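Local coordinates for surface protein VspA (Borrelia turicatae, PDB 1YJG) that is an outer-membrane lipoprotein of the variable small protein family, probably helping the spirochaete escape host immunity when its expression is switched with that of antigenically distinct relatives, at residues K22-D25 and E26-K29; S56-S59 and A60-T63; D106-D110 and A111-T115. All coordinates share one frame; numbering follows the deposited sequence.

Overall arrangement
In this helical core fragment of the lipoprotein, read from the N terminus, the three contacts follow in series; each lies within a single continuous stretch, so none encloses a long loop, nests in another or crosses it. Interaction 1 lies at the C-terminal end of helix 2-28. Interaction 2 lies in the middle of helix 48-69, and the two touch through packing of Ile-24 on Val-57 and Ile-58, joining two long helices of the bundle; both also face the second subunit. Interaction 3 comes where a loop enters helix 110-117. It touches neither of the others, its nearest atoms being about 6 Å from interaction 1, but packs against the beginning of helix 48-69.

Interaction 1. Residues K22-D25 and E26-K29; sequences KSID and ELAK
Glu-26 holds its CB 3.3 Å from Ser-23 O and turns its flat carboxylate to Lys-29: NZ of Lys-29 meets OE2 of Glu-26 on the syn side at 2.6 Å, tilted 27° out of the carboxylate plane. This salt bridge, which is also a hydrogen bond, depends on two chains of different shape. Glu-26 bends at its second torsion (chi2 -58°), whereas Lys-29 is extended beyond CG and runs alongside the Asp-25 carbonyl, CG of Lys-29 lying 3.6 Å and its CE 3.8 Å from Asp-25 O. The ammonium group probably offsets the charge of Glu-26; OD2 of Asp-25 stands 6.4 Å from OE1 of Glu-26. The stretch lies at the C-terminal end of helix 2-28 in a helical bundle, and its i to i+4 bonds are accompanied by weak i to i+3 bonds: Ser-23 O accepts from Leu-27 N at 3.2 Å and, weakly, from Glu-26 N, while Ile-24 O takes Ala-28 N at 3.1 Å and a weak bond from Leu-27 N. Away from the ion pair, the buried side chains of Ile-24 and Leu-27 cross at a slant, meeting CD1 to CD1 at 4.0 Å, and pack on helix 48-69 through Val-57, Ile-58 and Ala-54. The second subunit lies against Glu-26, whose backbone O accepts a hydrogen bond from Ser-56 OG of that subunit.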
ATOM      1  N   LYS A  22       4.228   0.295   5.217  1.00 11.38           N
ATOM      2  CA  LYS A  22       5.073  -0.836   4.885  1.00 11.09           C
ATOM      3  C   LYS A  22       5.158  -1.027   3.370  1.00 11.55           C
ATOM      4  O   LYS A  22       6.169  -1.556   2.865  1.00 12.03           O
ATOM      5  CB  LYS A  22       4.544  -2.122   5.522  1.00 10.62           C
ATOM      6  CG  LYS A  22       4.453  -2.122   7.056  1.00 13.21           C
ATOM      7  CD  LYS A  22       5.768  -1.747   7.733  1.00 13.90           C
ATOM      8  CE  LYS A  22       5.564  -1.669   9.238  1.00 15.42           C
ATOM      9  NZ  LYS A  22       6.778  -1.241   9.956  1.00 11.58           N
ATOM     10  N   SER A  23       4.115  -0.594   2.656  1.00  5.97           N
ATOM     11  CA  SER A  23       4.045  -0.714   1.196  1.00  5.56           C
ATOM     12  C   SER A  23       5.167   0.069   0.553  1.00  7.67           C
ATOM     13  O   SER A  23       5.577  -0.253  -0.554  1.00 10.71           O
ATOM     14  CB  SER A  23       2.670  -0.285   0.635  1.00  6.91           C
ATOM     15  OG  SER A  23       2.542   1.115   0.410  1.00  3.12           O
ATOM     16  N   ILE A  24       5.659   1.095   1.248  1.00  9.21           N
ATOM     17  CA  ILE A  24       6.763   1.907   0.738  1.00 10.36           C
ATOM     18  C   ILE A  24       8.031   1.020   0.610  1.00 11.98           C
ATOM     19  O   ILE A  24       8.883   1.296  -0.217  1.00 10.08           O
ATOM     20  CB  ILE A  24       7.027   3.149   1.625  1.00 10.45           C
ATOM     21  CG1 ILE A  24       5.736   3.942   1.898  1.00 11.47           C
ATOM     22  CG2 ILE A  24       8.079   4.049   0.976  1.00 11.98           C
ATOM     23  CD1 ILE A  24       4.953   4.372   0.661  1.00 12.05           C
ATOM     24  N   ASP A  25       8.157  -0.026   1.440  1.00 11.57           N
ATOM     25  CA  ASP A  25       9.304  -0.947   1.355  1.00 11.46           C
ATOM     26  C   ASP A  25       9.204  -1.732   0.034  1.00 12.14           C
ATOM     27  O   ASP A  25      10.215  -2.134  -0.529  1.00  9.18           O
ATOM     28  CB  ASP A  25       9.340  -1.959   2.503  1.00 10.48           C
ATOM     29  CG  ASP A  25       9.450  -1.317   3.868  1.00 10.75           C
ATOM     30  OD1 ASP A  25       9.927  -0.162   3.970  1.00  8.02           O
ATOM     31  OD2 ASP A  25       9.053  -1.909   4.902  1.00 11.95           O
ATOM     32  N   GLU A  26       7.974  -1.986  -0.429  1.00 12.99           N
ATOM     33  CA  GLU A  26       7.762  -2.708  -1.690  1.00 11.96           C
ATOM     34  C   GLU A  26       8.101  -1.799  -2.885  1.00  9.44           C
ATOM     35  O   GLU A  26       8.505  -2.291  -3.931  1.00  6.62           O
ATOM     36  CB  GLU A  26       6.334  -3.262  -1.816  1.00 10.65           C
ATOM     37  CG  GLU A  26       5.845  -4.148  -0.657  1.00 12.00           C
ATOM     38  CD  GLU A  26       6.698  -5.382  -0.376  1.00 13.98           C
ATOM     39  OE1 GLU A  26       6.488  -5.999   0.689  1.00 14.08           O
ATOM     40  OE2 GLU A  26       7.557  -5.765  -1.205  1.00 13.64           O
ATOM     41  N   LEU A  27       7.930  -0.486  -2.721  1.00  9.52           N
ATOM     42  CA  LEU A  27       8.232   0.488  -3.767  1.00 11.36           C
ATOM     43  C   LEU A  27       9.738   0.673  -3.883  1.00 14.08           C
ATOM     44  O   LEU A  27      10.264   0.923  -4.984  1.00 14.46           O
ATOM     45  CB  LEU A  27       7.578   1.839  -3.463  1.00 11.01           C
ATOM     46  CG  LEU A  27       6.050   1.883  -3.421  1.00 12.00           C
ATOM     47  CD1 LEU A  27       5.592   3.297  -3.113  1.00 12.62           C
ATOM     48  CD2 LEU A  27       5.415   1.387  -4.730  1.00 13.19           C
ATOM     49  N   ALA A  28      10.427   0.564  -2.746  1.00 13.68           N
ATOM     50  CA  ALA A  28      11.879   0.704  -2.697  1.00 16.94           C
ATOM     51  C   ALA A  28      12.557  -0.451  -3.435  1.00 15.72           C
ATOM     52  O   ALA A  28      13.662  -0.299  -3.927  1.00 18.42           O
ATOM     53  CB  ALA A  28      12.369   0.775  -1.262  1.00 19.35           C
ATOM     54  N   LYS A  29      11.898  -1.608  -3.503  1.00 18.30           N
ATOM     55  CA  LYS A  29      12.444  -2.764  -4.220  1.00 17.47           C
ATOM     56  C   LYS A  29      12.374  -2.533  -5.744  1.00 15.65           C
ATOM     57  O   LYS A  29      12.954  -3.294  -6.514  1.00 18.72           O
ATOM     58  CB  LYS A  29      11.658  -4.038  -3.888  1.00 17.31           C
ATOM     59  CG  LYS A  29      11.881  -4.594  -2.495  1.00 16.96           C
ATOM     60  CD  LYS A  29      10.809  -5.636  -2.170  1.00 16.44           C
ATOM     61  CE  LYS A  29      10.692  -5.896  -0.673  1.00 15.65           C
ATOM     62  NZ  LYS A  29       9.739  -7.003  -0.384  1.00 13.86           N
TER

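Interaction 2. Residues S56-S59 and A60-T63; sequences SVIS and AVDT
Four successive i to i+4 hydrogen bonds run from Ala-60, Val-61, Asp-62 and Thr-63 N back to the carbonyls of Ser-56, Val-57, Ile-58 and Ser-59, with N-H···O angles of 147° to 157°. On this regular frame Thr-63 adds a side-chain bond. Its OG1 lies beside its own backbone N (chi1 -64°) and points back one turn, donating to Ser-59 O over 3.1 Å. Thr-63 N reaches Ser-59 O at 3.1 Å too, so the oxygen is gripped by two donors that arrive from opposite faces of the carbonyl plane. Val-61 lies on the buried side of the helix: its CG2 is tucked 3.4 Å from Val-57 O, and the same methyl comes within 4.4 Å of Ile-58 CD1, a loose apolar touch. The side chain of Val-61 also packs on Val-17 and Leu-20 of helix 2-28. Asp-62 sets its CB 3.5 Å from Ser-59 O but carries its carboxylate away, to a salt bridge with Lys-86 and hydrogen bonds with Ser-89 and Thr-90 of helix 76-98, on which Ile-58 packs as well. Ala-60 brings its CB to 3.4 Å from Val-57 O, and its small side chain rests on Glu-26 of the second subunit. A helix packed in this way between neighbours in its own chain and a second subunit is what a dimeric helical bundle shows.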
ATOM      1  N   SER A  56       2.579  10.059  -2.833  1.00 12.28           N
ATOM      2  CA  SER A  56       1.108   9.988  -2.893  1.00 13.79           C
ATOM      3  C   SER A  56       0.531   9.009  -1.858  1.00 10.84           C
ATOM      4  O   SER A  56      -0.530   9.256  -1.285  1.00 12.09           O
ATOM      5  CB  SER A  56       0.642   9.618  -4.309  1.00 13.17           C
ATOM      6  OG  SER A  56      -0.769   9.684  -4.420  1.00  9.94           O
ATOM      7  N   VAL A  57       1.233   7.903  -1.631  1.00 10.52           N
ATOM      8  CA  VAL A  57       0.812   6.912  -0.655  1.00 12.29           C
ATOM      9  C   VAL A  57       0.931   7.537   0.742  1.00 11.32           C
ATOM     10  O   VAL A  57       0.044   7.377   1.548  1.00  9.76           O
ATOM     11  CB  VAL A  57       1.660   5.616  -0.744  1.00 12.51           C
ATOM     12  CG1 VAL A  57       1.417   4.718   0.460  1.00 11.64           C
ATOM     13  CG2 VAL A  57       1.345   4.860  -2.030  1.00 14.68           C
ATOM     14  N   ILE A  58       2.018   8.257   1.017  1.00 14.36           N
ATOM     15  CA  ILE A  58       2.192   8.880   2.335  1.00 15.93           C
ATOM     16  C   ILE A  58       1.209  10.032   2.525  1.00 15.17           C
ATOM     17  O   ILE A  58       0.868  10.343   3.654  1.00 12.60           O
ATOM     18  CB  ILE A  58       3.667   9.298   2.604  1.00 15.09           C
ATOM     19  CG1 ILE A  58       4.581   8.076   2.559  1.00 14.10           C
ATOM     20  CG2 ILE A  58       3.812   9.959   3.974  1.00 14.98           C
ATOM     21  CD1 ILE A  58       4.151   6.926   3.444  1.00 18.54           C
ATOM     22  N   SER A  59       0.738  10.633   1.427  1.00 16.28           N
ATOM     23  CA  SER A  59      -0.233  11.728   1.497  1.00 15.83           C
ATOM     24  C   SER A  59      -1.560  11.119   1.906  1.00 10.49           C
ATOM     25  O   SER A  59      -2.302  11.719   2.672  1.00  7.18           O
ATOM     26  CB  SER A  59      -0.396  12.461   0.162  1.00 17.06           C
ATOM     27  OG  SER A  59       0.745  13.251  -0.111  1.00 25.39           O
ATOM     28  N   ALA A  60      -1.850   9.923   1.392  1.00 11.91           N
ATOM     29  CA  ALA A  60      -3.093   9.213   1.718  1.00 10.77           C
ATOM     30  C   ALA A  60      -3.041   8.840   3.189  1.00 10.57           C
ATOM     31  O   ALA A  60      -4.042   8.929   3.886  1.00 12.05           O
ATOM     32  CB  ALA A  60      -3.260   7.966   0.857  1.00  8.58           C
ATOM     33  N   VAL A  61      -1.859   8.425   3.649  1.00  8.20           N
ATOM     34  CA  VAL A  61      -1.649   8.056   5.042  1.00 10.50           C
ATOM     35  C   VAL A  61      -1.935   9.248   5.953  1.00 10.79           C
ATOM     36  O   VAL A  61      -2.637   9.119   6.957  1.00 14.44           O
ATOM     37  CB  VAL A  61      -0.194   7.613   5.277  1.00  7.90           C
ATOM     38  CG1 VAL A  61       0.150   7.650   6.762  1.00  9.58           C
ATOM     39  CG2 VAL A  61       0.029   6.245   4.722  1.00  6.98           C
ATOM     40  N   ASP A  62      -1.387  10.403   5.588  1.00 10.51           N
ATOM     41  CA  ASP A  62      -1.565  11.644   6.347  1.00 13.21           C
ATOM     42  C   ASP A  62      -3.052  12.034   6.455  1.00 12.29           C
ATOM     43  O   ASP A  62      -3.517  12.438   7.519  1.00 10.43           O
ATOM     44  CB  ASP A  62      -0.789  12.787   5.687  1.00 16.17           C
ATOM     45  CG  ASP A  62      -0.568  13.961   6.627  1.00 18.08           C
ATOM     46  OD1 ASP A  62       0.347  13.890   7.478  1.00 18.94           O
ATOM     47  OD2 ASP A  62      -1.259  14.995   6.582  1.00 18.88           O
ATOM     48  N   THR A  63      -3.776  11.899   5.349  1.00  8.25           N
ATOM     49  CA  THR A  63      -5.196  12.221   5.292  1.00 11.10           C
ATOM     50  C   THR A  63      -5.987  11.281   6.211  1.00 13.15           C
ATOM     51  O   THR A  63      -6.899  11.716   6.894  1.00 14.46           O
ATOM     52  CB  THR A  63      -5.714  12.097   3.853  1.00 12.09           C
ATOM     53  OG1 THR A  63      -5.071  13.071   3.023  1.00 14.75           O
ATOM     54  CG2 THR A  63      -7.209  12.445   3.753  1.00 14.43           C
TER

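Interaction 3. Residues D106-D110 and A111-T115; sequences DDVKD and ADAKT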
ATOM      1  N   ASP A 106      14.593  15.011 -13.864  1.00 32.39           N
ATOM      2  CA  ASP A 106      14.449  13.999 -14.911  1.00 33.99           C
ATOM      3  C   ASP A 106      15.246  12.714 -14.713  1.00 29.07           C
ATOM      4  O   ASP A 106      14.878  11.686 -15.265  1.00 25.66           O
ATOM      5  CB  ASP A 106      14.804  14.604 -16.283  1.00 38.39           C
ATOM      6  CG  ASP A 106      13.593  14.772 -17.174  1.00 43.03           C
ATOM      7  OD1 ASP A 106      13.618  14.243 -18.304  1.00 46.84           O
ATOM      8  OD2 ASP A 106      12.571  15.414 -16.831  1.00 46.27           O
ATOM      9  N   ASP A 107      16.324  12.757 -13.940  1.00 28.91           N
ATOM     10  CA  ASP A 107      17.134  11.563 -13.732  1.00 29.12           C
ATOM     11  C   ASP A 107      17.540  11.381 -12.275  1.00 29.34           C
ATOM     12  O   ASP A 107      18.679  11.668 -11.902  1.00 32.50           O
ATOM     13  CB  ASP A 107      18.372  11.630 -14.636  1.00 30.02           C
ATOM     14  CG  ASP A 107      19.109  10.305 -14.730  1.00 30.54           C
ATOM     15  OD1 ASP A 107      20.292  10.304 -15.144  1.00 29.21           O
ATOM     16  OD2 ASP A 107      18.591   9.219 -14.406  1.00 31.53           O
ATOM     17  N   VAL A 108      16.606  10.897 -11.455  1.00 26.01           N
ATOM     18  CA  VAL A 108      16.877  10.667 -10.040  1.00 22.45           C
ATOM     19  C   VAL A 108      17.598   9.337  -9.934  1.00 21.65           C
ATOM     20  O   VAL A 108      17.000   8.283 -10.169  1.00 21.03           O
ATOM     21  CB  VAL A 108      15.587  10.632  -9.200  1.00 22.03           C
ATOM     22  CG1 VAL A 108      15.907  10.322  -7.743  1.00 20.02           C
ATOM     23  CG2 VAL A 108      14.832  11.947  -9.333  1.00 19.17           C
ATOM     24  N   LYS A 109      18.889   9.397  -9.603  1.00 19.95           N
ATOM     25  CA  LYS A 109      19.721   8.204  -9.463  1.00 18.46           C
ATOM     26  C   LYS A 109      19.273   7.332  -8.292  1.00 18.82           C
ATOM     27  O   LYS A 109      18.697   7.825  -7.319  1.00 14.66           O
ATOM     28  CB  LYS A 109      21.203   8.583  -9.342  1.00 16.68           C
ATOM     29  CG  LYS A 109      21.848   8.986 -10.686  1.00 17.98           C
ATOM     30  CD  LYS A 109      23.381   8.962 -10.661  1.00 20.28           C
ATOM     31  CE  LYS A 109      23.962   7.538 -10.746  1.00 20.97           C
ATOM     32  NZ  LYS A 109      23.893   6.951 -12.131  1.00 20.44           N
ATOM     33  N   ASP A 110      19.561   6.038  -8.413  1.00 18.50           N
ATOM     34  CA  ASP A 110      19.207   5.020  -7.424  1.00 20.73           C
ATOM     35  C   ASP A 110      19.549   5.376  -5.976  1.00 22.10           C
ATOM     36  O   ASP A 110      18.710   5.233  -5.091  1.00 20.19           O
ATOM     37  CB  ASP A 110      19.868   3.671  -7.791  1.00 18.92           C
ATOM     38  CG  ASP A 110      19.210   2.994  -8.994  1.00 18.93           C
ATOM     39  OD1 ASP A 110      18.163   3.491  -9.473  1.00 14.66           O
ATOM     40  OD2 ASP A 110      19.678   1.969  -9.536  1.00 19.06           O
ATOM     41  N   ALA A 111      20.776   5.829  -5.747  1.00 23.61           N
ATOM     42  CA  ALA A 111      21.231   6.195  -4.408  1.00 21.99           C
ATOM     43  C   ALA A 111      20.385   7.316  -3.822  1.00 21.05           C
ATOM     44  O   ALA A 111      20.040   7.279  -2.650  1.00 20.69           O
ATOM     45  CB  ALA A 111      22.698   6.586  -4.431  1.00 20.27           C
ATOM     46  N   ASP A 112      20.051   8.310  -4.639  1.00 21.13           N
ATOM     47  CA  ASP A 112      19.237   9.433  -4.178  1.00 19.16           C
ATOM     48  C   ASP A 112      17.779   9.018  -3.924  1.00 17.53           C
ATOM     49  O   ASP A 112      17.127   9.576  -3.042  1.00 14.60           O
ATOM     50  CB  ASP A 112      19.344  10.618  -5.134  1.00 17.53           C
ATOM     51  CG  ASP A 112      20.769  11.139  -5.232  1.00 20.82           C
ATOM     52  OD1 ASP A 112      21.277  11.638  -4.207  1.00 20.49           O
ATOM     53  OD2 ASP A 112      21.465  11.061  -6.275  1.00 19.90           O
ATOM     54  N   ALA A 113      17.279   8.046  -4.684  1.00 16.66           N
ATOM     55  CA  ALA A 113      15.917   7.563  -4.501  1.00 18.00           C
ATOM     56  C   ALA A 113      15.880   6.857  -3.145  1.00 14.07           C
ATOM     57  O   ALA A 113      14.908   6.951  -2.427  1.00 13.05           O
ATOM     58  CB  ALA A 113      15.515   6.615  -5.602  1.00 18.07           C
ATOM     59  N   LYS A 114      16.973   6.186  -2.796  1.00 14.39           N
ATOM     60  CA  LYS A 114      17.078   5.472  -1.536  1.00 15.12           C
ATOM     61  C   LYS A 114      17.093   6.421  -0.335  1.00 16.33           C
ATOM     62  O   LYS A 114      16.556   6.079   0.722  1.00 15.83           O
ATOM     63  CB  LYS A 114      18.293   4.552  -1.547  1.00 16.55           C
ATOM     64  CG  LYS A 114      18.082   3.342  -2.433  1.00 15.42           C
ATOM     65  CD  LYS A 114      19.375   2.595  -2.685  1.00 16.31           C
ATOM     66  CE  LYS A 114      19.091   1.226  -3.307  1.00 18.68           C
ATOM     67  NZ  LYS A 114      19.982   0.916  -4.447  1.00 18.24           N
ATOM     68  N   THR A 115      17.684   7.609  -0.490  1.00 14.37           N
ATOM     69  CA  THR A 115      17.716   8.580   0.613  1.00 14.77           C
ATOM     70  C   THR A 115      16.309   9.104   0.893  1.00 13.99           C
ATOM     71  O   THR A 115      16.080   9.771   1.898  1.00 17.13           O
ATOM     72  CB  THR A 115      18.643   9.782   0.342  1.00 14.08           C
ATOM     73  OG1 THR A 115      18.101  10.599  -0.706  1.00 14.97           O
ATOM     74  CG2 THR A 115      20.038   9.334  -0.146  1.00 12.02           C
TER
HETATM   75  O   HOH W   1      19.924  11.856  -8.157  1.00 38.17           O
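Val-108 and Ala-113 form a hydrophobic staple at the start of helix 110-117: the residue just before the N-cap closes over the fourth residue of the helix, CG1 of Val-108 lying 4.3 Å from Ala-113 CB. With CG1 opposite the backbone N (chi1 177°), Val-108 turns that methyl to the helix, and the pair sits on helix 48-69, Val-108 against Ala-48 and Ala-113 against Ile-51. Next comes Lys-109, the N-cap. Its carbonyl begins the helical ladder, receiving Ala-113 N at 3.0 Å nearly along the C=O axis. Its own N-H is served indirectly: a water accepts from Lys-109 N at 3.0 Å and donates to Asp-112 OD2 at 2.6 Å. A carboxylate at the third helical position thus answers the N-cap N-H, much like one half of a capping box but with a water interposed. The other oxygen, Asp-112 OD1, forms a salt bridge with Lys-127, and Lys-109 NZ pairs with Asp-45. Asp-110 opens the helix, with its OD1 held by Asn-47 ND2 and Asp-45 N, which fix the carboxylate against the loop before helix 48-69. Acidic groups at this end would probably interact favourably with the helix dipole. The Asp-110 carbonyl accepts from Lys-114 N, and the aliphatic part of Lys-114 lies alongside it before the chain bends near its end. NZ of Lys-114 stays 5.2 Å from OD2 of Asp-110, short of a salt bridge, while CG of Lys-114 approaches Asp-110 O to 3.3 Å.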